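Local coordinates for mannosephosphate isomerase, putative (Archaeoglobus fulgidus, PDB 1ZX5), which probably catalyses the zinc-dependent interconversion of D-mannose 6-phosphate and D-fructose 6-phosphate, at residues Thr238-Ile243 and Thr285-Arg290; Asn14-Pro19 and Glu38-Ser43; Val98-Ser103 and Glu202-Val207; Asp70-Arg75 and Leu276-Thr281. All blocks are in the same frame, centred on the assembly; numbering follows the deposited sequence.

Interaction 1: Thr238-Ile243 and Thr285-Arg290; sequences TGTAEI and TVESER
Gly239 and Ala241 pair with Ser288 and Val286 in antiparallel fashion, the axes of strands 240-243 and 285-288 running at 154° and approaching to 4.6 Å. Each of these two hydrogen-bonded pairs is closed by two backbone bonds, the shortest from Gly239 N to Ser288 O at 2.7 Å. Between and beyond them, Thr240 faces Glu287 and Glu242 faces Thr285 as non-hydrogen-bonded pairs. On the face of these four residues, Thr240 sends its two branches to different neighbours. Thr240 CG2, anti to the backbone N (chi1 of OG1 -55°), lies 3.7 Å from Thr285 CB, whereas Thr240 OG1 sits 3.4 Å from Glu287 CG. A water 2.7 Å from Thr240 OG1 also donates a weak bond to Glu287 OE2; Glu287 OE1 forms a salt bridge with Arg262. Strand 240-244 is one of the two edge strands, within this chain, of a four-stranded antiparallel sheet in the C-terminal cupin domain, strand 283-288 lying between it and strand 259-262. On the face of Ala241, Val286 and Ser288, Ile243 CD1 lies 3.8 Å from Val286 CG2, the two side chains crossing at about a right angle, and Ser288 OG bonds to Tyr258 O. Gly239, at a corner of the chain, has a backbone of positive phi, 94°, that leaves no room for a CB beside the carbonyl oxygen of Thr238. Past the pairing, Thr238 CG2 comes to 3.5 Å from Glu289 O.

Interaction 2: Asn14-Pro19 and Glu38-Ser43; sequences NLVERP and ESWEFS
Val16 and Glu38 form a hydrogen-bonded antiparallel pair, and the side chain of Glu38 extends the contact to Arg18. Glu38 CB lies 3.8 Å from Val16 CB, and Glu38 CG is 4.2 Å from both Val16 CB and Arg18 NE. With CG anti to the carbonyl carbon (chi1 -41°), the extended chain carries the carboxylate to the guanidinium. Glu38 OE2 accepts from Arg18 NE at 2.8 Å and from Arg18 NH2 at 2.9 Å, a side-on salt bridge onto one oxygen. That oxygen lies in the guanidinium plane, but the donors meet it from one face of the carboxylate, the two planes being 49° apart. Glu38 OE1 lies 2.8 Å from Trp40 NE1, taking the indole N-H, and has a salt bridge with Arg88. A glutamine here would probably leave Arg18 and Arg88 without their shared negative partner and could disturb the indole bond. Val16 CG2 packs 3.5 Å from Trp40 NE1, while Val16 CG1 covers one guanidinium face of Arg18. At the other end, Trp40 N bonds to Asn14 O at 2.8 Å. The pairing is that of an edge strand, 15-17, joined to strand 36-41 in the six-stranded antiparallel sheet of the cupin-type catalytic domain.

Interaction 3: Val98-Ser103 and Glu202-Val207; sequences VHVHPS and EKVKKV
Val207 points toward the segment 98-103 and spreads its two methyls over different partners, CG2 onto Val100 and CG1 onto Pro102. The valine side chains cross obliquely: Val207 CG2 approaches Val100 CG1 to 3.8 Å and Val100 CG2 to 4.0 Å, so it meets both branches of the fork. Val100 also aims its CB at the helix, and Val100 CG1, lodged between the backbone N and the carbonyl carbon (chi1 59°), is the methyl that reaches Val204 CG2 as well, at 4.3 Å. This joins the short strand 99-100, paired with strand 194-195 in a two-stranded antiparallel sheet, to helix 201-207, and Tyr194 of the partner strand touches Val204, Val207 and Pro102. Replacing Val207 with an alanine would probably open a gap against Val100 and Pro102, since both of the touching methyls would be removed. Pro102 presents CB to Val207 CG1 at 4.0 Å, and Ser103 after it occupies the N-cap of helix 104-109, its OG bonded to Ala106 N. The CB of His101 points away from the helix; its ring meets that of His176 and its ND1 bonds to Leu192 O.

Interaction 4: Asp70-Arg75 and Leu276-Thr281; sequences DELLGR and LVPAST
Polar contacts join Glu71 and Leu72, in the last turn of helix 61-73, to the turn that follows strand 274-277. Ser280 OG donates to Glu71 OE2 at 2.7 Å, using the anti lone pair of that carboxylate oxygen. The glutamate reaches it with CG anti to its own nitrogen (chi1 -168°) and an extended chain. Glu71 has further partners in the N-terminal segment: OE2 also accepts from Leu4 N and OE1 from Glu3 N, so the buried carboxylate is met by several N-H and O-H groups, which would be consistent with a stabilised negative charge. Two backbone bonds run from the turn to the helix end. Ala279 N donates to Leu72 O at 3.2 Å, and Ser280 N makes a weak bond to Glu71 O.

The apolar contacts centre on Leu72. Leu72 CD2 sits 4.0 Å from Pro278 CB and 4.1 Å from Leu276 CD2, and Leu276 continues onto Met61 and Leu64 of the same helix. Ala279 packs its CB 3.4 Å from Gly74 CA, where a side chain on residue 74 would clash with that methyl.

Gly74 leaves the helix with positive phi, 62°, and Pro278-Thr281 forms a type I beta turn closed by Thr281 N to Pro278 O. The arrangement is thus a helix C-terminus docked on a beta turn, joining a helix of the catalytic domain to the C-terminal cupin domain.

Overall arrangement
Along the chain interaction 2 closes before the others open; interaction 3 is nested inside the loop closed by interaction 4 and is complete before interaction 1 begins, while the segments of interactions 1 and 4 alternate. Interactions 1 and 4, centres 22 Å apart, share the C-terminal cupin domain through the successive strands 274-277 and 283-288. Interaction 4 also takes in helix 61-73 of the catalytic domain, so it ties the two domains together. Interaction 2, in the six-stranded sheet, touches interaction 4 directly, Phe42 CZ lying 3.4 Å from Leu276 N. Interactions 1 and 3 lie on opposite sides of the chain's centre. The contacts are spread over both cupin-type parts, up to 42 Å apart between centres.

Interaction 1: Thr238-Ile243 and Thr285-Arg290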
loop_
_atom_site.group_PDB
_atom_site.type_symbol
_atom_site.label_atom_id
_atom_site.label_comp_id
_atom_site.label_asym_id
_atom_site.label_seq_id
_atom_site.Cartn_x
_atom_site.Cartn_y
_atom_site.Cartn_z
ATOM N N THR A 238 3.130 -10.227 21.943
ATOM C CA THR A 238 3.966 -11.082 22.770
ATOM C C THR A 238 3.031 -12.002 23.543
ATOM O O THR A 238 2.433 -11.593 24.521
ATOM C CB THR A 238 4.846 -10.240 23.744
ATOM O OG1 THR A 238 5.696 -9.380 22.976
ATOM C CG2 THR A 238 5.732 -11.131 24.578
ATOM N N GLY A 239 2.892 -13.239 23.091
ATOM C CA GLY A 239 1.856 -14.124 23.619
ATOM C C GLY A 239 0.621 -14.024 22.734
ATOM O O GLY A 239 0.731 -14.008 21.510
ATOM N N THR A 240 -0.546 -13.912 23.357
ATOM C CA THR A 240 -1.820 -13.910 22.640
ATOM C C THR A 240 -2.471 -12.535 22.689
ATOM O O THR A 240 -2.598 -11.949 23.759
ATOM C CB THR A 240 -2.793 -14.991 23.186
ATOM O OG1 THR A 240 -2.147 -16.268 23.136
ATOM C CG2 THR A 240 -4.105 -15.057 22.359
ATOM N N ALA A 241 -2.871 -12.021 21.529
ATOM C CA ALA A 241 -3.577 -10.753 21.478
ATOM C C ALA A 241 -4.887 -10.933 20.740
ATOM O O ALA A 241 -4.947 -11.602 19.705
ATOM C CB ALA A 241 -2.732 -9.679 20.795
ATOM N N GLU A 242 -5.935 -10.324 21.280
ATOM C CA GLU A 242 -7.220 -10.292 20.617
ATOM C C GLU A 242 -7.288 -9.095 19.675
ATOM O O GLU A 242 -6.902 -7.986 20.034
ATOM C CB GLU A 242 -8.350 -10.239 21.642
ATOM C CG GLU A 242 -9.725 -10.182 20.994
ATOM C CD GLU A 242 -10.856 -10.371 21.972
ATOM O OE1 GLU A 242 -10.884 -9.698 23.028
ATOM O OE2 GLU A 242 -11.729 -11.198 21.684
ATOM N N ILE A 243 -7.798 -9.322 18.476
ATOM C CA ILE A 243 -7.894 -8.262 17.486
ATOM C C ILE A 243 -9.338 -8.124 17.009
ATOM O O ILE A 243 -9.994 -9.123 16.721
ATOM C CB ILE A 243 -6.909 -8.530 16.304
ATOM C CG1 ILE A 243 -5.461 -8.483 16.815
ATOM C CG2 ILE A 243 -7.131 -7.530 15.140
ATOM C CD1 ILE A 243 -4.429 -8.569 15.725
ATOM N N THR A 285 -8.042 -14.126 17.709
ATOM C CA THR A 285 -6.749 -13.948 18.360
ATOM C C THR A 285 -5.581 -14.253 17.429
ATOM O O THR A 285 -5.702 -15.044 16.486
ATOM C CB THR A 285 -6.617 -14.772 19.660
ATOM O OG1 THR A 285 -6.640 -16.173 19.350
ATOM C CG2 THR A 285 -7.729 -14.428 20.642
ATOM N N VAL A 286 -4.462 -13.583 17.692
ATOM C CA VAL A 286 -3.181 -13.878 17.058
ATOM C C VAL A 286 -2.190 -14.232 18.174
ATOM O O VAL A 286 -2.243 -13.658 19.267
ATOM C CB VAL A 286 -2.671 -12.713 16.158
ATOM C CG1 VAL A 286 -3.734 -12.353 15.143
ATOM C CG2 VAL A 286 -2.336 -11.476 16.974
ATOM N N GLU A 287 -1.318 -15.208 17.913
ATOM C CA GLU A 287 -0.372 -15.638 18.923
ATOM C C GLU A 287 1.037 -15.736 18.366
ATOM O O GLU A 287 1.278 -16.396 17.354
ATOM C CB GLU A 287 -0.794 -16.976 19.537
ATOM C CG GLU A 287 0.032 -17.354 20.743
ATOM C CD GLU A 287 -0.043 -18.832 21.068
ATOM O OE1 GLU A 287 -0.621 -19.591 20.266
ATOM O OE2 GLU A 287 0.462 -19.236 22.138
ATOM N N SER A 288 1.974 -15.114 19.074
ATOM C CA SER A 288 3.360 -15.066 18.642
ATOM C C SER A 288 4.273 -14.933 19.851
ATOM O O SER A 288 3.936 -14.247 20.823
ATOM C CB SER A 288 3.557 -13.872 17.699
ATOM O OG SER A 288 4.861 -13.849 17.164
ATOM N N GLU A 289 5.426 -15.597 19.801
ATOM C CA GLU A 289 6.463 -15.437 20.841
ATOM C C GLU A 289 6.808 -13.941 21.041
ATOM O O GLU A 289 6.824 -13.434 22.164
ATOM C CB GLU A 289 7.717 -16.192 20.398
ATOM C CG GLU A 289 8.750 -16.429 21.482
ATOM C CD GLU A 289 9.906 -17.266 20.989
ATOM O OE1 GLU A 289 10.479 -18.037 21.786
ATOM O OE2 GLU A 289 10.224 -17.172 19.784
ATOM N N ARG A 290 7.101 -13.264 19.931
ATOM C CA ARG A 290 7.257 -11.814 19.876
ATOM C C ARG A 290 7.214 -11.476 18.404
ATOM O O ARG A 290 8.117 -11.843 17.651
ATOM C CB ARG A 290 8.575 -11.313 20.507
ATOM C CG ARG A 290 8.656 -9.778 20.602
ATOM C CD ARG A 290 10.087 -9.238 20.849
ATOM N NE ARG A 290 11.047 -9.769 19.866
ATOM C CZ ARG A 290 11.170 -9.365 18.599
ATOM N NH1 ARG A 290 10.408 -8.383 18.115
ATOM N NH2 ARG A 290 12.067 -9.947 17.806
HETATM O O HOH W 1 -0.176 -17.193 24.667
#

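Interaction 2: Asn14-Pro19 and Glu38-Ser43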
loop_
_atom_site.group_PDB
_atom_site.type_symbol
_atom_site.label_atom_id
_atom_site.label_comp_id
_atom_site.label_asym_id
_atom_site.label_seq_id
_atom_site.Cartn_x
_atom_site.Cartn_y
_atom_site.Cartn_z
ATOM N N ASN A 14 1.674 -12.701 -6.282
ATOM C CA ASN A 14 1.322 -11.733 -7.302
ATOM C C ASN A 14 2.441 -10.683 -7.360
ATOM O O ASN A 14 2.331 -9.600 -6.785
ATOM C CB ASN A 14 -0.052 -11.120 -6.982
ATOM C CG ASN A 14 -0.645 -10.330 -8.150
ATOM O OD1 ASN A 14 -0.049 -10.244 -9.226
ATOM N ND2 ASN A 14 -1.818 -9.732 -7.930
ATOM N N LEU A 15 3.517 -11.030 -8.060
ATOM C CA LEU A 15 4.753 -10.239 -8.073
ATOM C C LEU A 15 4.908 -9.432 -9.349
ATOM O O LEU A 15 4.371 -9.806 -10.388
ATOM C CB LEU A 15 5.982 -11.142 -7.877
ATOM C CG LEU A 15 5.908 -12.108 -6.681
ATOM C CD1 LEU A 15 7.185 -12.978 -6.588
ATOM C CD2 LEU A 15 5.627 -11.348 -5.355
ATOM N N VAL A 16 5.643 -8.323 -9.249
ATOM C CA VAL A 16 5.911 -7.432 -10.380
ATOM C C VAL A 16 7.410 -7.193 -10.474
ATOM O O VAL A 16 8.030 -6.716 -9.520
ATOM C CB VAL A 16 5.165 -6.055 -10.243
ATOM C CG1 VAL A 16 5.310 -5.219 -11.509
ATOM C CG2 VAL A 16 3.674 -6.269 -9.920
ATOM N N GLU A 17 7.976 -7.536 -11.630
ATOM C CA GLU A 17 9.381 -7.277 -11.946
ATOM C C GLU A 17 9.601 -5.795 -12.205
ATOM O O GLU A 17 8.830 -5.162 -12.930
ATOM C CB GLU A 17 9.836 -8.119 -13.162
ATOM C CG GLU A 17 9.749 -9.643 -12.887
ATOM C CD GLU A 17 9.992 -10.521 -14.103
ATOM O OE1 GLU A 17 10.660 -10.078 -15.052
ATOM O OE2 GLU A 17 9.521 -11.682 -14.109
ATOM N N ARG A 18 10.641 -5.238 -11.596
ATOM C CA ARG A 18 10.985 -3.829 -11.773
ATOM C C ARG A 18 12.494 -3.709 -11.850
ATOM O O ARG A 18 13.198 -4.426 -11.130
ATOM C CB ARG A 18 10.485 -2.973 -10.610
ATOM C CG ARG A 18 8.996 -2.916 -10.457
ATOM C CD ARG A 18 8.327 -2.146 -11.605
ATOM N NE ARG A 18 6.932 -1.899 -11.255
ATOM C CZ ARG A 18 5.939 -1.759 -12.128
ATOM N NH1 ARG A 18 6.180 -1.836 -13.430
ATOM N NH2 ARG A 18 4.703 -1.548 -11.688
ATOM N N PRO A 19 12.996 -2.800 -12.706
ATOM C CA PRO A 19 14.447 -2.650 -12.813
ATOM C C PRO A 19 15.047 -2.107 -11.511
ATOM O O PRO A 19 16.201 -2.397 -11.198
ATOM C CB PRO A 19 14.630 -1.659 -13.987
ATOM C CG PRO A 19 13.335 -0.891 -14.061
ATOM C CD PRO A 19 12.263 -1.878 -13.605
ATOM N N GLU A 38 7.653 -5.296 -6.567
ATOM C CA GLU A 38 6.335 -5.227 -5.937
ATOM C C GLU A 38 5.733 -6.595 -5.694
ATOM O O GLU A 38 5.971 -7.530 -6.446
ATOM C CB GLU A 38 5.355 -4.390 -6.777
ATOM C CG GLU A 38 5.990 -3.124 -7.383
ATOM C CD GLU A 38 5.001 -2.236 -8.114
ATOM O OE1 GLU A 38 3.769 -2.378 -7.894
ATOM O OE2 GLU A 38 5.469 -1.393 -8.916
ATOM N N SER A 39 4.956 -6.695 -4.621
ATOM C CA SER A 39 4.058 -7.812 -4.392
ATOM C C SER A 39 2.691 -7.243 -4.082
ATOM O O SER A 39 2.556 -6.486 -3.127
ATOM C CB SER A 39 4.513 -8.649 -3.195
ATOM O OG SER A 39 3.507 -9.593 -2.895
ATOM N N TRP A 40 1.691 -7.624 -4.873
ATOM C CA TRP A 40 0.330 -7.123 -4.742
ATOM C C TRP A 40 -0.461 -8.107 -3.893
ATOM O O TRP A 40 -0.622 -9.276 -4.260
ATOM C CB TRP A 40 -0.310 -6.928 -6.129
ATOM C CG TRP A 40 0.293 -5.767 -6.943
ATOM C CD1 TRP A 40 1.581 -5.288 -6.875
ATOM C CD2 TRP A 40 -0.369 -4.975 -7.948
ATOM N NE1 TRP A 40 1.750 -4.246 -7.760
ATOM C CE2 TRP A 40 0.573 -4.028 -8.427
ATOM C CE3 TRP A 40 -1.667 -4.969 -8.484
ATOM C CZ2 TRP A 40 0.258 -3.085 -9.418
ATOM C CZ3 TRP A 40 -1.982 -4.026 -9.469
ATOM C CH2 TRP A 40 -1.022 -3.101 -9.925
ATOM N N GLU A 41 -0.919 -7.637 -2.734
ATOM C CA GLU A 41 -1.538 -8.499 -1.740
ATOM C C GLU A 41 -3.048 -8.296 -1.764
ATOM O O GLU A 41 -3.537 -7.239 -1.378
ATOM C CB GLU A 41 -0.974 -8.181 -0.346
ATOM C CG GLU A 41 0.567 -8.154 -0.253
ATOM C CD GLU A 41 1.177 -9.546 -0.115
ATOM O OE1 GLU A 41 0.578 -10.404 0.551
ATOM O OE2 GLU A 41 2.264 -9.797 -0.664
ATOM N N PHE A 42 -3.780 -9.321 -2.206
ATOM C CA PHE A 42 -5.247 -9.279 -2.336
ATOM C C PHE A 42 -5.703 -8.196 -3.293
ATOM O O PHE A 42 -6.689 -7.504 -3.049
ATOM C CB PHE A 42 -5.936 -9.194 -0.958
ATOM C CG PHE A 42 -5.587 -10.342 -0.074
ATOM C CD1 PHE A 42 -6.089 -11.618 -0.349
ATOM C CD2 PHE A 42 -4.692 -10.179 0.981
ATOM C CE1 PHE A 42 -5.741 -12.718 0.449
ATOM C CE2 PHE A 42 -4.346 -11.262 1.791
ATOM C CZ PHE A 42 -4.871 -12.538 1.519
ATOM N N SER A 43 -4.969 -8.066 -4.397
ATOM C CA SER A 43 -5.312 -7.119 -5.437
ATOM C C SER A 43 -6.620 -7.497 -6.117
ATOM O O SER A 43 -6.764 -8.613 -6.624
ATOM C CB SER A 43 -4.205 -7.045 -6.481
ATOM O OG SER A 43 -4.689 -6.419 -7.662
HETATM O O HOH W 2 1.977 -11.645 -3.714
#

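Interaction 3: Val98-Ser103 and Glu202-Val207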
loop_
_atom_site.group_PDB
_atom_site.type_symbol
_atom_site.label_atom_id
_atom_site.label_comp_id
_atom_site.label_asym_id
_atom_site.label_seq_id
_atom_site.Cartn_x
_atom_site.Cartn_y
_atom_site.Cartn_z
ATOM N N VAL A 98 10.942 10.679 -9.353
ATOM C CA VAL A 98 9.880 11.447 -8.720
ATOM C C VAL A 98 8.591 11.319 -9.538
ATOM O O VAL A 98 8.599 11.393 -10.765
ATOM C CB VAL A 98 10.267 12.940 -8.535
ATOM C CG1 VAL A 98 9.108 13.732 -7.944
ATOM C CG2 VAL A 98 11.510 13.069 -7.627
ATOM N N HIS A 99 7.493 11.086 -8.837
ATOM C CA HIS A 99 6.192 10.973 -9.464
ATOM C C HIS A 99 5.137 11.578 -8.543
ATOM O O HIS A 99 5.444 11.985 -7.422
ATOM C CB HIS A 99 5.879 9.514 -9.839
ATOM C CG HIS A 99 6.086 8.534 -8.726
ATOM N ND1 HIS A 99 7.339 8.183 -8.259
ATOM C CD2 HIS A 99 5.201 7.793 -8.015
ATOM C CE1 HIS A 99 7.215 7.298 -7.287
ATOM N NE2 HIS A 99 5.929 7.041 -7.121
ATOM N N VAL A 100 3.908 11.651 -9.036
ATOM C CA VAL A 100 2.822 12.330 -8.372
ATOM C C VAL A 100 1.515 11.660 -8.800
ATOM O O VAL A 100 1.394 11.174 -9.925
ATOM C CB VAL A 100 2.822 13.888 -8.704
ATOM C CG1 VAL A 100 2.707 14.160 -10.206
ATOM C CG2 VAL A 100 1.724 14.638 -7.930
ATOM N N HIS A 101 0.549 11.630 -7.890
ATOM C CA HIS A 101 -0.760 11.042 -8.144
ATOM C C HIS A 101 -1.824 12.129 -8.283
ATOM O O HIS A 101 -1.764 13.142 -7.582
ATOM C CB HIS A 101 -1.155 10.116 -6.997
ATOM C CG HIS A 101 -0.186 9.001 -6.761
ATOM N ND1 HIS A 101 0.202 8.128 -7.756
ATOM C CD2 HIS A 101 0.456 8.600 -5.638
ATOM C CE1 HIS A 101 1.057 7.251 -7.262
ATOM N NE2 HIS A 101 1.223 7.512 -5.979
ATOM N N PRO A 102 -2.815 11.904 -9.168
ATOM C CA PRO A 102 -3.964 12.800 -9.256
ATOM C C PRO A 102 -5.004 12.530 -8.148
ATOM O O PRO A 102 -5.095 11.410 -7.632
ATOM C CB PRO A 102 -4.564 12.447 -10.622
ATOM C CG PRO A 102 -4.266 10.988 -10.773
ATOM C CD PRO A 102 -2.918 10.773 -10.120
ATOM N N SER A 103 -5.779 13.553 -7.795
ATOM C CA SER A 103 -6.995 13.366 -7.001
ATOM C C SER A 103 -8.091 12.727 -7.861
ATOM O O SER A 103 -7.939 12.608 -9.080
ATOM C CB SER A 103 -7.480 14.712 -6.476
ATOM O OG SER A 103 -7.778 15.586 -7.553
ATOM N N GLU A 202 2.754 16.742 -19.315
ATOM C CA GLU A 202 1.452 17.409 -19.436
ATOM C C GLU A 202 0.504 17.053 -18.292
ATOM O O GLU A 202 -0.263 17.903 -17.857
ATOM C CB GLU A 202 0.783 17.122 -20.782
ATOM C CG GLU A 202 1.439 17.824 -21.964
ATOM C CD GLU A 202 1.380 19.355 -21.864
ATOM O OE1 GLU A 202 0.252 19.913 -21.806
ATOM O OE2 GLU A 202 2.465 19.997 -21.852
ATOM N N LYS A 203 0.569 15.802 -17.821
ATOM C CA LYS A 203 -0.233 15.334 -16.699
ATOM C C LYS A 203 0.315 15.872 -15.381
ATOM O O LYS A 203 -0.451 16.303 -14.533
ATOM C CB LYS A 203 -0.294 13.797 -16.635
ATOM C CG LYS A 203 -0.727 13.071 -17.910
ATOM C CD LYS A 203 -2.155 13.365 -18.309
ATOM C CE LYS A 203 -2.570 12.548 -19.548
ATOM N NZ LYS A 203 -3.297 11.293 -19.146
ATOM N N VAL A 204 1.635 15.821 -15.213
ATOM C CA VAL A 204 2.314 16.386 -14.046
ATOM C C VAL A 204 1.894 17.842 -13.810
ATOM O O VAL A 204 1.531 18.208 -12.694
ATOM C CB VAL A 204 3.872 16.294 -14.170
ATOM C CG1 VAL A 204 4.559 17.073 -13.054
ATOM C CG2 VAL A 204 4.332 14.838 -14.168
ATOM N N LYS A 205 1.927 18.658 -14.863
ATOM C CA LYS A 205 1.588 20.081 -14.759
ATOM C C LYS A 205 0.177 20.322 -14.219
ATOM O O LYS A 205 -0.056 21.258 -13.465
ATOM C CB LYS A 205 1.734 20.771 -16.115
ATOM C CG LYS A 205 3.168 20.953 -16.572
ATOM C CD LYS A 205 3.256 21.954 -17.739
ATOM C CE LYS A 205 2.598 21.405 -18.998
ATOM N NZ LYS A 205 2.861 22.252 -20.213
ATOM N N LYS A 206 -0.751 19.462 -14.605
ATOM C CA LYS A 206 -2.138 19.568 -14.170
ATOM C C LYS A 206 -2.434 19.136 -12.723
ATOM O O LYS A 206 -3.450 19.541 -12.158
ATOM C CB LYS A 206 -3.020 18.806 -15.152
ATOM C CG LYS A 206 -3.134 19.565 -16.483
ATOM C CD LYS A 206 -3.907 18.772 -17.501
ATOM C CE LYS A 206 -4.082 19.548 -18.802
ATOM N NZ LYS A 206 -4.454 18.580 -19.887
ATOM N N VAL A 207 -1.561 18.328 -12.121
ATOM C CA VAL A 207 -1.868 17.755 -10.803
ATOM C C VAL A 207 -0.847 18.114 -9.726
ATOM O O VAL A 207 -1.130 17.978 -8.544
ATOM C CB VAL A 207 -2.065 16.199 -10.859
ATOM C CG1 VAL A 207 -3.007 15.813 -11.999
ATOM C CG2 VAL A 207 -0.733 15.472 -11.012
#

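Interaction 4: Asp70-Arg75 and Leu276-Thr281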
loop_
_atom_site.group_PDB
_atom_site.type_symbol
_atom_site.label_atom_id
_atom_site.label_comp_id
_atom_site.label_asym_id
_atom_site.label_seq_id
_atom_site.Cartn_x
_atom_site.Cartn_y
_atom_site.Cartn_z
ATOM N N ASP A 70 -20.839 -7.583 0.280
ATOM C CA ASP A 70 -21.479 -7.124 1.526
ATOM C C ASP A 70 -20.850 -7.757 2.763
ATOM O O ASP A 70 -20.552 -7.062 3.724
ATOM C CB ASP A 70 -22.996 -7.400 1.525
ATOM C CG ASP A 70 -23.751 -6.594 0.467
ATOM O OD1 ASP A 70 -23.158 -5.690 -0.171
ATOM O OD2 ASP A 70 -24.958 -6.867 0.271
ATOM N N GLU A 71 -20.654 -9.075 2.721
ATOM C CA GLU A 71 -19.977 -9.798 3.801
ATOM C C GLU A 71 -18.521 -9.360 3.996
ATOM O O GLU A 71 -18.066 -9.216 5.131
ATOM C CB GLU A 71 -20.036 -11.315 3.592
ATOM C CG GLU A 71 -19.604 -12.080 4.836
ATOM C CD GLU A 71 -19.563 -13.592 4.662
ATOM O OE1 GLU A 71 -20.166 -14.111 3.692
ATOM O OE2 GLU A 71 -18.932 -14.259 5.518
ATOM N N LEU A 72 -17.799 -9.150 2.897
ATOM C CA LEU A 72 -16.420 -8.676 2.982
ATOM C C LEU A 72 -16.315 -7.282 3.593
ATOM O O LEU A 72 -15.477 -7.046 4.463
ATOM C CB LEU A 72 -15.736 -8.679 1.612
ATOM C CG LEU A 72 -15.124 -9.972 1.075
ATOM C CD1 LEU A 72 -14.667 -9.732 -0.361
ATOM C CD2 LEU A 72 -13.962 -10.441 1.941
ATOM N N LEU A 73 -17.165 -6.366 3.136
ATOM C CA LEU A 73 -17.043 -4.963 3.511
ATOM C C LEU A 73 -17.713 -4.628 4.829
ATOM O O LEU A 73 -17.267 -3.713 5.529
ATOM C CB LEU A 73 -17.574 -4.051 2.406
ATOM C CG LEU A 73 -16.818 -4.016 1.073
ATOM C CD1 LEU A 73 -17.609 -3.179 0.064
ATOM C CD2 LEU A 73 -15.384 -3.487 1.212
ATOM N N GLY A 74 -18.778 -5.358 5.162
ATOM C CA GLY A 74 -19.503 -5.142 6.407
ATOM C C GLY A 74 -20.098 -3.755 6.470
ATOM O O GLY A 74 -20.860 -3.364 5.581
ATOM N N ARG A 75 -19.727 -3.002 7.505
ATOM C CA ARG A 75 -20.246 -1.645 7.711
ATOM C C ARG A 75 -19.769 -0.654 6.640
ATOM O O ARG A 75 -20.340 0.432 6.499
ATOM C CB ARG A 75 -19.907 -1.133 9.114
ATOM C CG ARG A 75 -20.546 -1.941 10.240
ATOM C CD ARG A 75 -20.353 -1.302 11.622
ATOM N NE ARG A 75 -18.943 -1.098 11.944
ATOM C CZ ARG A 75 -18.332 0.086 11.992
ATOM N NH1 ARG A 75 -19.008 1.208 11.751
ATOM N NH2 ARG A 75 -17.034 0.148 12.287
ATOM N N LEU A 276 -6.476 -12.058 4.486
ATOM C CA LEU A 276 -7.689 -11.259 4.324
ATOM C C LEU A 276 -8.770 -11.734 5.308
ATOM O O LEU A 276 -9.137 -12.915 5.325
ATOM C CB LEU A 276 -8.194 -11.348 2.873
ATOM C CG LEU A 276 -9.570 -10.768 2.498
ATOM C CD1 LEU A 276 -9.560 -9.253 2.508
ATOM C CD2 LEU A 276 -9.996 -11.265 1.099
ATOM N N VAL A 277 -9.265 -10.807 6.128
ATOM C CA VAL A 277 -10.268 -11.110 7.132
ATOM C C VAL A 277 -11.573 -10.408 6.751
ATOM O O VAL A 277 -11.643 -9.178 6.784
ATOM C CB VAL A 277 -9.821 -10.649 8.547
ATOM C CG1 VAL A 277 -10.838 -11.099 9.617
ATOM C CG2 VAL A 277 -8.381 -11.140 8.867
ATOM N N PRO A 278 -12.603 -11.184 6.368
ATOM C CA PRO A 278 -13.911 -10.583 6.067
ATOM C C PRO A 278 -14.542 -9.907 7.289
ATOM O O PRO A 278 -14.307 -10.333 8.424
ATOM C CB PRO A 278 -14.767 -11.779 5.606
ATOM C CG PRO A 278 -13.775 -12.852 5.220
ATOM C CD PRO A 278 -12.611 -12.648 6.172
ATOM N N ALA A 279 -15.328 -8.859 7.040
ATOM C CA ALA A 279 -16.081 -8.144 8.086
ATOM C C ALA A 279 -16.979 -9.032 8.933
ATOM O O ALA A 279 -17.291 -8.686 10.075
ATOM C CB ALA A 279 -16.906 -7.038 7.473
ATOM N N SER A 280 -17.402 -10.168 8.381
ATOM C CA SER A 280 -18.237 -11.118 9.122
ATOM C C SER A 280 -17.504 -11.788 10.297
ATOM O O SER A 280 -18.118 -12.492 11.080
ATOM C CB SER A 280 -18.822 -12.178 8.182
ATOM O OG SER A 280 -17.797 -12.917 7.537
ATOM N N THR A 281 -16.195 -11.582 10.409
ATOM C CA THR A 281 -15.462 -11.966 11.609
ATOM C C THR A 281 -15.345 -10.713 12.470
ATOM O O THR A 281 -14.750 -9.726 12.051
ATOM C CB THR A 281 -14.073 -12.608 11.259
ATOM O OG1 THR A 281 -14.283 -13.929 10.755
ATOM C CG2 THR A 281 -13.146 -12.699 12.462
#